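Long-range contact in ATP-citrate lyase beta-subunit (Chlorobium limicola, PDB 6HXJ), which probably catalyses, within ATP-citrate lyase, the interconversion of citrate, ATP and CoA with oxaloacetate, acetyl-CoA, ADP and phosphate: residues V107-I120 and V168-D180. Residues are numbered along the deposited sequence; the frame is centred on the assembly and turned at random.
Sequences VSIIGNKDGAELLI and VGKICSRLILCFD
Phe-179 lays one face of its ring against Ile-109, whose CG1 stands 4.0 Å from the ring centroid and 23° off the normal, a CH-pi contact displaced toward the rim at CD2. The far end of the ring lies by the backbone of Gly-111, which has no side chain there, with CZ 3.6 Å from Gly-111 N. Ala-116, from the neighbouring strand, meets the same ring obliquely, its CB 3.8 Å from Phe-179 CE1. With CG1 anti to the backbone N (chi1 179°), Ile-109 reaches three residues: CG1 lies over the ring, CG2 touches both Phe-179 CD2 and Leu-175, and CD1 lies 3.8 Å from Ile-176 CG1 in a nearly perpendicular crossing. Leu-118 CD2 touches both Cys-172 SG (3.8 Å) and Ile-176 CD1 (3.9 Å), and farther on Ile-120 and Val-168 meet methyl to methyl. The side chains that meet are thus all apolar or weakly polar, drawn from alternate residues of a hairpin, closed by a type I turn from Asn-112 to Gly-115, and from successive turns of a helix; the Phe-179 ring also touches backbone at Ile-109 O. Strand 107-112 runs at 30° to the helix axis, 9.5 Å away at closest approach. Leu-151 and Leu-154 of helix 148-158 continue the apolar layer beyond Leu-118 and Ile-120. Such packing of a helix across an antiparallel sheet characterises a two-layer alpha+beta sandwich, as in the ATP-grasp fold.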
ATOM      1  N   VAL A 107      60.933 -44.191  21.873  1.00100.15           N
ATOM      2  CA  VAL A 107      59.963 -43.287  22.498  1.00 97.01           C
ATOM      3  C   VAL A 107      58.633 -43.509  21.805  1.00 96.04           C
ATOM      4  O   VAL A 107      58.576 -43.555  20.586  1.00 95.06           O
ATOM      5  CB  VAL A 107      60.296 -41.766  22.460  1.00100.41           C
ATOM      6  CG1 VAL A 107      59.143 -40.954  23.035  1.00 99.07           C
ATOM      7  CG2 VAL A 107      61.603 -41.426  23.160  1.00102.61           C
ATOM      8  N   SER A 108      57.568 -43.630  22.572  1.00 89.53           N
ATOM      9  CA  SER A 108      56.218 -43.727  22.059  1.00 86.74           C
ATOM     10  C   SER A 108      55.274 -43.246  23.117  1.00 89.15           C
ATOM     11  O   SER A 108      55.469 -43.516  24.306  1.00 90.17           O
ATOM     12  CB  SER A 108      55.854 -45.146  21.635  1.00 91.60           C
ATOM     13  OG  SER A 108      55.672 -46.004  22.748  1.00105.67           O
ATOM     14  N   ILE A 109      54.249 -42.528  22.678  1.00 83.07           N
ATOM     15  CA  ILE A 109      53.151 -42.023  23.501  1.00 80.37           C
ATOM     16  C   ILE A 109      51.835 -42.531  22.872  1.00 83.77           C
ATOM     17  O   ILE A 109      51.548 -42.219  21.720  1.00 81.12           O
ATOM     18  CB  ILE A 109      53.252 -40.492  23.766  1.00 81.19           C
ATOM     19  CG1 ILE A 109      52.090 -39.994  24.607  1.00 79.83           C
ATOM     20  CG2 ILE A 109      53.431 -39.650  22.505  1.00 80.31           C
ATOM     21  CD1 ILE A 109      52.471 -38.954  25.629  1.00 89.94           C
ATOM     22  N   ILE A 110      51.165 -43.450  23.573  1.00 81.99           N
ATOM     23  CA  ILE A 110      49.961 -44.130  23.094  1.00 82.56           C
ATOM     24  C   ILE A 110      48.810 -43.769  23.996  1.00 86.07           C
ATOM     25  O   ILE A 110      48.893 -43.993  25.210  1.00 87.04           O
ATOM     26  CB  ILE A 110      50.184 -45.666  22.942  1.00 88.49           C
ATOM     27  CG1 ILE A 110      50.660 -46.292  24.295  1.00 91.99           C
ATOM     28  CG2 ILE A 110      51.194 -45.925  21.822  1.00 89.89           C
ATOM     29  CD1 ILE A 110      51.383 -47.667  24.317  1.00101.49           C
ATOM     30  N   GLY A 111      47.776 -43.150  23.421  1.00 79.22           N
ATOM     31  CA  GLY A 111      46.612 -42.702  24.168  1.00 77.16           C
ATOM     32  C   GLY A 111      45.777 -43.835  24.721  1.00 84.35           C
ATOM     33  O   GLY A 111      45.794 -44.943  24.176  1.00 87.06           O
ATOM     34  N   ASN A 112      45.065 -43.568  25.820  1.00 79.96           N
ATOM     35  CA  ASN A 112      44.187 -44.523  26.507  1.00 80.68           C
ATOM     36  C   ASN A 112      43.019 -43.767  27.170  1.00 83.40           C
ATOM     37  O   ASN A 112      43.045 -42.534  27.196  1.00 81.67           O
ATOM     38  CB  ASN A 112      44.962 -45.371  27.534  1.00 81.94           C
ATOM     39  CG  ASN A 112      45.764 -44.582  28.530  1.00 91.69           C
ATOM     40  OD1 ASN A 112      45.251 -43.706  29.228  1.00 86.23           O
ATOM     41  ND2 ASN A 112      47.050 -44.873  28.600  1.00 83.49           N
ATOM     42  N   LYS A 113      42.021 -44.494  27.716  1.00 79.16           N
ATOM     43  CA  LYS A 113      40.811 -43.902  28.286  1.00 77.02           C
ATOM     44  C   LYS A 113      41.073 -42.824  29.330  1.00 82.36           C
ATOM     45  O   LYS A 113      40.258 -41.919  29.463  1.00 81.24           O
ATOM     46  CB  LYS A 113      39.839 -44.973  28.825  1.00 79.54           C
ATOM     47  CG  LYS A 113      40.402 -45.870  29.923  1.00101.96           C
ATOM     48  CD  LYS A 113      39.405 -46.914  30.462  1.00112.37           C
ATOM     49  CE  LYS A 113      39.861 -47.547  31.775  1.00120.90           C
ATOM     50  NZ  LYS A 113      41.005 -48.503  31.618  1.00127.94           N
ATOM     51  N   ASP A 114      42.227 -42.883  30.011  1.00 81.79           N
ATOM     52  CA  ASP A 114      42.624 -41.978  31.105  1.00 80.60           C
ATOM     53  C   ASP A 114      43.664 -40.914  30.728  1.00 78.83           C
ATOM     54  O   ASP A 114      44.014 -40.088  31.550  1.00 77.56           O
ATOM     55  CB  ASP A 114      43.118 -42.810  32.320  1.00 85.63           C
ATOM     56  CG  ASP A 114      42.108 -43.836  32.853  1.00108.36           C
ATOM     57  OD1 ASP A 114      40.894 -43.489  32.971  1.00106.54           O
ATOM     58  OD2 ASP A 114      42.531 -44.974  33.174  1.00123.05           O
ATOM     59  N   GLY A 115      44.151 -40.945  29.510  1.00 74.10           N
ATOM     60  CA  GLY A 115      45.136 -39.989  29.039  1.00 73.50           C
ATOM     61  C   GLY A 115      45.987 -40.775  28.072  1.00 79.11           C
ATOM     62  O   GLY A 115      45.470 -41.421  27.148  1.00 78.87           O
ATOM     63  N   ALA A 116      47.299 -40.724  28.287  1.00 75.77           N
ATOM     64  CA  ALA A 116      48.245 -41.464  27.478  1.00 77.03           C
ATOM     65  C   ALA A 116      49.272 -42.181  28.321  1.00 86.00           C
ATOM     66  O   ALA A 116      49.289 -42.060  29.543  1.00 85.86           O
ATOM     67  CB  ALA A 116      48.921 -40.451  26.566  1.00 77.01           C
ATOM     68  N   GLU A 117      50.105 -42.971  27.661  1.00 86.33           N
ATOM     69  CA  GLU A 117      51.186 -43.711  28.286  1.00 88.47           C
ATOM     70  C   GLU A 117      52.459 -43.444  27.497  1.00 92.58           C
ATOM     71  O   GLU A 117      52.452 -43.564  26.266  1.00 92.29           O
ATOM     72  CB  GLU A 117      50.875 -45.200  28.283  1.00 92.02           C
ATOM     73  CG  GLU A 117      51.688 -45.999  29.280  1.00117.10           C
ATOM     74  CD  GLU A 117      51.345 -47.476  29.341  1.00160.45           C
ATOM     75  OE1 GLU A 117      51.213 -48.112  28.268  1.00162.30           O
ATOM     76  OE2 GLU A 117      51.203 -47.995  30.473  1.00162.81           O
ATOM     77  N   LEU A 118      53.530 -43.049  28.194  1.00 89.04           N
ATOM     78  CA  LEU A 118      54.804 -42.780  27.570  1.00 89.87           C
ATOM     79  C   LEU A 118      55.719 -43.946  27.843  1.00 98.14           C
ATOM     80  O   LEU A 118      55.993 -44.246  28.998  1.00 99.51           O
ATOM     81  CB  LEU A 118      55.379 -41.464  28.089  1.00 89.37           C
ATOM     82  CG  LEU A 118      56.729 -41.001  27.536  1.00 95.71           C
ATOM     83  CD1 LEU A 118      56.684 -40.677  26.048  1.00 94.65           C
ATOM     84  CD2 LEU A 118      57.225 -39.823  28.294  1.00 99.69           C
ATOM     85  N   LEU A 119      56.132 -44.643  26.786  1.00 97.08           N
ATOM     86  CA  LEU A 119      57.030 -45.787  26.893  1.00100.74           C
ATOM     87  C   LEU A 119      58.398 -45.311  26.435  1.00107.98           C
ATOM     88  O   LEU A 119      58.508 -44.647  25.398  1.00106.25           O
ATOM     89  CB  LEU A 119      56.525 -46.984  26.049  1.00101.44           C
ATOM     90  CG  LEU A 119      55.495 -47.913  26.719  1.00106.28           C
ATOM     91  CD1 LEU A 119      54.157 -47.263  26.835  1.00103.80           C
ATOM     92  CD2 LEU A 119      55.321 -49.183  25.936  1.00109.80           C
ATOM     93  N   ILE A 120      59.431 -45.589  27.240  1.00108.64           N
ATOM     94  CA  ILE A 120      60.797 -45.186  26.929  1.00110.97           C
ATOM     95  C   ILE A 120      61.773 -46.369  27.015  1.00117.28           C
ATOM     96  O   ILE A 120      61.686 -47.191  27.918  1.00117.56           O
ATOM     97  CB  ILE A 120      61.240 -43.957  27.787  1.00114.86           C
ATOM     98  CG1 ILE A 120      62.501 -43.290  27.204  1.00117.33           C
ATOM     99  CG2 ILE A 120      61.395 -44.281  29.298  1.00116.96           C
ATOM    100  CD1 ILE A 120      62.767 -41.972  27.755  1.00128.27           C
ATOM    101  N   VAL A 168      66.732 -36.115  27.169  1.00110.60           N
ATOM    102  CA  VAL A 168      65.690 -37.063  26.828  1.00106.22           C
ATOM    103  C   VAL A 168      64.391 -36.558  27.434  1.00106.27           C
ATOM    104  O   VAL A 168      63.409 -36.431  26.714  1.00103.19           O
ATOM    105  CB  VAL A 168      66.042 -38.485  27.295  1.00111.05           C
ATOM    106  CG1 VAL A 168      64.823 -39.383  27.296  1.00107.72           C
ATOM    107  CG2 VAL A 168      67.130 -39.087  26.416  1.00113.08           C
ATOM    108  N   GLY A 169      64.417 -36.222  28.723  1.00103.00           N
ATOM    109  CA  GLY A 169      63.269 -35.681  29.434  1.00101.11           C
ATOM    110  C   GLY A 169      62.663 -34.489  28.723  1.00104.14           C
ATOM    111  O   GLY A 169      61.450 -34.462  28.485  1.00101.31           O
ATOM    112  N   LYS A 170      63.506 -33.514  28.339  1.00102.59           N
ATOM    113  CA  LYS A 170      63.053 -32.331  27.613  1.00102.36           C
ATOM    114  C   LYS A 170      62.332 -32.723  26.319  1.00105.30           C
ATOM    115  O   LYS A 170      61.243 -32.214  26.057  1.00102.32           O
ATOM    116  CB  LYS A 170      64.200 -31.352  27.335  1.00107.37           C
ATOM    117  CG  LYS A 170      64.377 -30.319  28.431  1.00120.24           C
ATOM    118  CD  LYS A 170      65.341 -29.217  28.012  1.00132.04           C
ATOM    119  CE  LYS A 170      65.808 -28.385  29.184  1.00145.21           C
ATOM    120  NZ  LYS A 170      66.738 -27.299  28.765  1.00157.13           N
ATOM    121  N   ILE A 171      62.923 -33.666  25.539  1.00102.83           N
ATOM    122  CA  ILE A 171      62.344 -34.175  24.286  1.00100.25           C
ATOM    123  C   ILE A 171      60.979 -34.731  24.584  1.00101.77           C
ATOM    124  O   ILE A 171      60.027 -34.372  23.902  1.00 99.20           O
ATOM    125  CB  ILE A 171      63.241 -35.242  23.603  1.00103.22           C
ATOM    126  CG1 ILE A 171      64.522 -34.617  23.009  1.00106.20           C
ATOM    127  CG2 ILE A 171      62.467 -36.062  22.541  1.00100.67           C
ATOM    128  CD1 ILE A 171      65.711 -35.484  23.127  1.00109.10           C
ATOM    129  N   CYS A 172      60.882 -35.586  25.612  1.00 98.50           N
ATOM    130  CA  CYS A 172      59.626 -36.191  26.004  1.00 95.96           C
ATOM    131  C   CYS A 172      58.552 -35.198  26.236  1.00100.19           C
ATOM    132  O   CYS A 172      57.470 -35.377  25.712  1.00 99.83           O
ATOM    133  CB  CYS A 172      59.805 -37.106  27.195  1.00 97.33           C
ATOM    134  SG  CYS A 172      60.514 -38.701  26.746  1.00101.93           S
ATOM    135  N   SER A 173      58.839 -34.128  26.955  1.00 98.16           N
ATOM    136  CA  SER A 173      57.851 -33.094  27.204  1.00 97.88           C
ATOM    137  C   SER A 173      57.306 -32.510  25.912  1.00100.99           C
ATOM    138  O   SER A 173      56.094 -32.360  25.758  1.00100.03           O
ATOM    139  CB  SER A 173      58.420 -32.021  28.128  1.00104.22           C
ATOM    140  OG  SER A 173      59.325 -31.090  27.560  1.00116.28           O
ATOM    141  N   ARG A 174      58.200 -32.235  24.970  1.00 97.68           N
ATOM    142  CA  ARG A 174      57.826 -31.702  23.668  1.00 97.00           C
ATOM    143  C   ARG A 174      56.913 -32.702  22.977  1.00 96.59           C
ATOM    144  O   ARG A 174      55.872 -32.319  22.474  1.00 94.53           O
ATOM    145  CB  ARG A 174      59.074 -31.435  22.821  1.00 99.17           C
ATOM    146  CG  ARG A 174      60.211 -30.702  23.533  1.00106.69           C
ATOM    147  CD  ARG A 174      60.323 -29.229  23.206  1.00120.45           C
ATOM    148  NE  ARG A 174      61.519 -28.647  23.832  1.00135.05           N
ATOM    149  CZ  ARG A 174      62.625 -28.272  23.186  1.00147.57           C
ATOM    150  NH1 ARG A 174      62.703 -28.380  21.865  1.00131.68           N
ATOM    151  NH2 ARG A 174      63.652 -27.763  23.854  1.00135.47           N
ATOM    152  N   LEU A 175      57.275 -33.989  23.020  1.00 92.27           N
ATOM    153  CA  LEU A 175      56.455 -35.042  22.463  1.00 90.49           C
ATOM    154  C   LEU A 175      55.106 -35.016  23.138  1.00 92.78           C
ATOM    155  O   LEU A 175      54.089 -35.080  22.464  1.00 92.10           O
ATOM    156  CB  LEU A 175      57.111 -36.376  22.725  1.00 91.20           C
ATOM    157  CG  LEU A 175      56.547 -37.574  21.941  1.00 95.91           C
ATOM    158  CD1 LEU A 175      56.883 -37.471  20.455  1.00 97.19           C
ATOM    159  CD2 LEU A 175      57.098 -38.886  22.494  1.00100.07           C
ATOM    160  N   ILE A 176      55.095 -34.875  24.465  1.00 88.39           N
ATOM    161  CA  ILE A 176      53.884 -34.813  25.271  1.00 86.06           C
ATOM    162  C   ILE A 176      53.052 -33.612  24.889  1.00 91.63           C
ATOM    163  O   ILE A 176      51.829 -33.728  24.829  1.00 91.35           O
ATOM    164  CB  ILE A 176      54.236 -34.843  26.766  1.00 89.32           C
ATOM    165  CG1 ILE A 176      54.624 -36.276  27.189  1.00 88.28           C
ATOM    166  CG2 ILE A 176      53.071 -34.337  27.625  1.00 89.23           C
ATOM    167  CD1 ILE A 176      55.416 -36.392  28.458  1.00 86.80           C
ATOM    168  N   LEU A 177      53.705 -32.464  24.623  1.00 89.97           N
ATOM    169  CA  LEU A 177      53.036 -31.231  24.209  1.00 90.67           C
ATOM    170  C   LEU A 177      52.436 -31.447  22.823  1.00 93.46           C
ATOM    171  O   LEU A 177      51.286 -31.084  22.595  1.00 93.70           O
ATOM    172  CB  LEU A 177      54.012 -30.033  24.199  1.00 93.40           C
ATOM    173  CG  LEU A 177      54.116 -29.313  25.493  1.00 99.88           C
ATOM    174  CD1 LEU A 177      55.199 -28.245  25.446  1.00102.35           C
ATOM    175  CD2 LEU A 177      52.765 -28.788  25.909  1.00104.65           C
ATOM    176  N   CYS A 178      53.206 -32.086  21.922  1.00 88.07           N
ATOM    177  CA  CYS A 178      52.818 -32.393  20.564  1.00 87.56           C
ATOM    178  C   CYS A 178      51.618 -33.290  20.600  1.00 89.50           C
ATOM    179  O   CYS A 178      50.676 -33.027  19.874  1.00 91.08           O
ATOM    180  CB  CYS A 178      53.972 -33.024  19.782  1.00 89.60           C
ATOM    181  SG  CYS A 178      53.576 -33.497  18.065  1.00 93.70           S
ATOM    182  N   PHE A 179      51.600 -34.295  21.475  1.00 83.46           N
ATOM    183  CA  PHE A 179      50.493 -35.237  21.583  1.00 80.77           C
ATOM    184  C   PHE A 179      49.250 -34.530  22.071  1.00 87.58           C
ATOM    185  O   PHE A 179      48.186 -34.647  21.449  1.00 86.05           O
ATOM    186  CB  PHE A 179      50.869 -36.405  22.504  1.00 81.03           C
ATOM    187  CG  PHE A 179      49.847 -37.514  22.567  1.00 79.76           C
ATOM    188  CD1 PHE A 179      48.738 -37.415  23.398  1.00 81.86           C
ATOM    189  CD2 PHE A 179      50.030 -38.688  21.857  1.00 80.72           C
ATOM    190  CE1 PHE A 179      47.812 -38.459  23.485  1.00 81.75           C
ATOM    191  CE2 PHE A 179      49.119 -39.739  21.963  1.00 82.76           C
ATOM    192  CZ  PHE A 179      48.007 -39.614  22.768  1.00 80.28           C
ATOM    193  N   ASP A 180      49.391 -33.787  23.173  1.00 88.92           N
ATOM    194  CA  ASP A 180      48.293 -33.052  23.785  1.00 91.56           C
ATOM    195  C   ASP A 180      47.643 -32.086  22.775  1.00 96.37           C
ATOM    196  O   ASP A 180      46.434 -32.161  22.518  1.00 96.52           O
ATOM    197  CB  ASP A 180      48.809 -32.298  25.031  1.00 96.94           C
ATOM    198  CG  ASP A 180      47.811 -32.122  26.169  1.00123.35           C
ATOM    199  OD1 ASP A 180      47.708 -30.990  26.703  1.00128.69           O
ATOM    200  OD2 ASP A 180      47.238 -33.141  26.623  1.00133.48           O
TER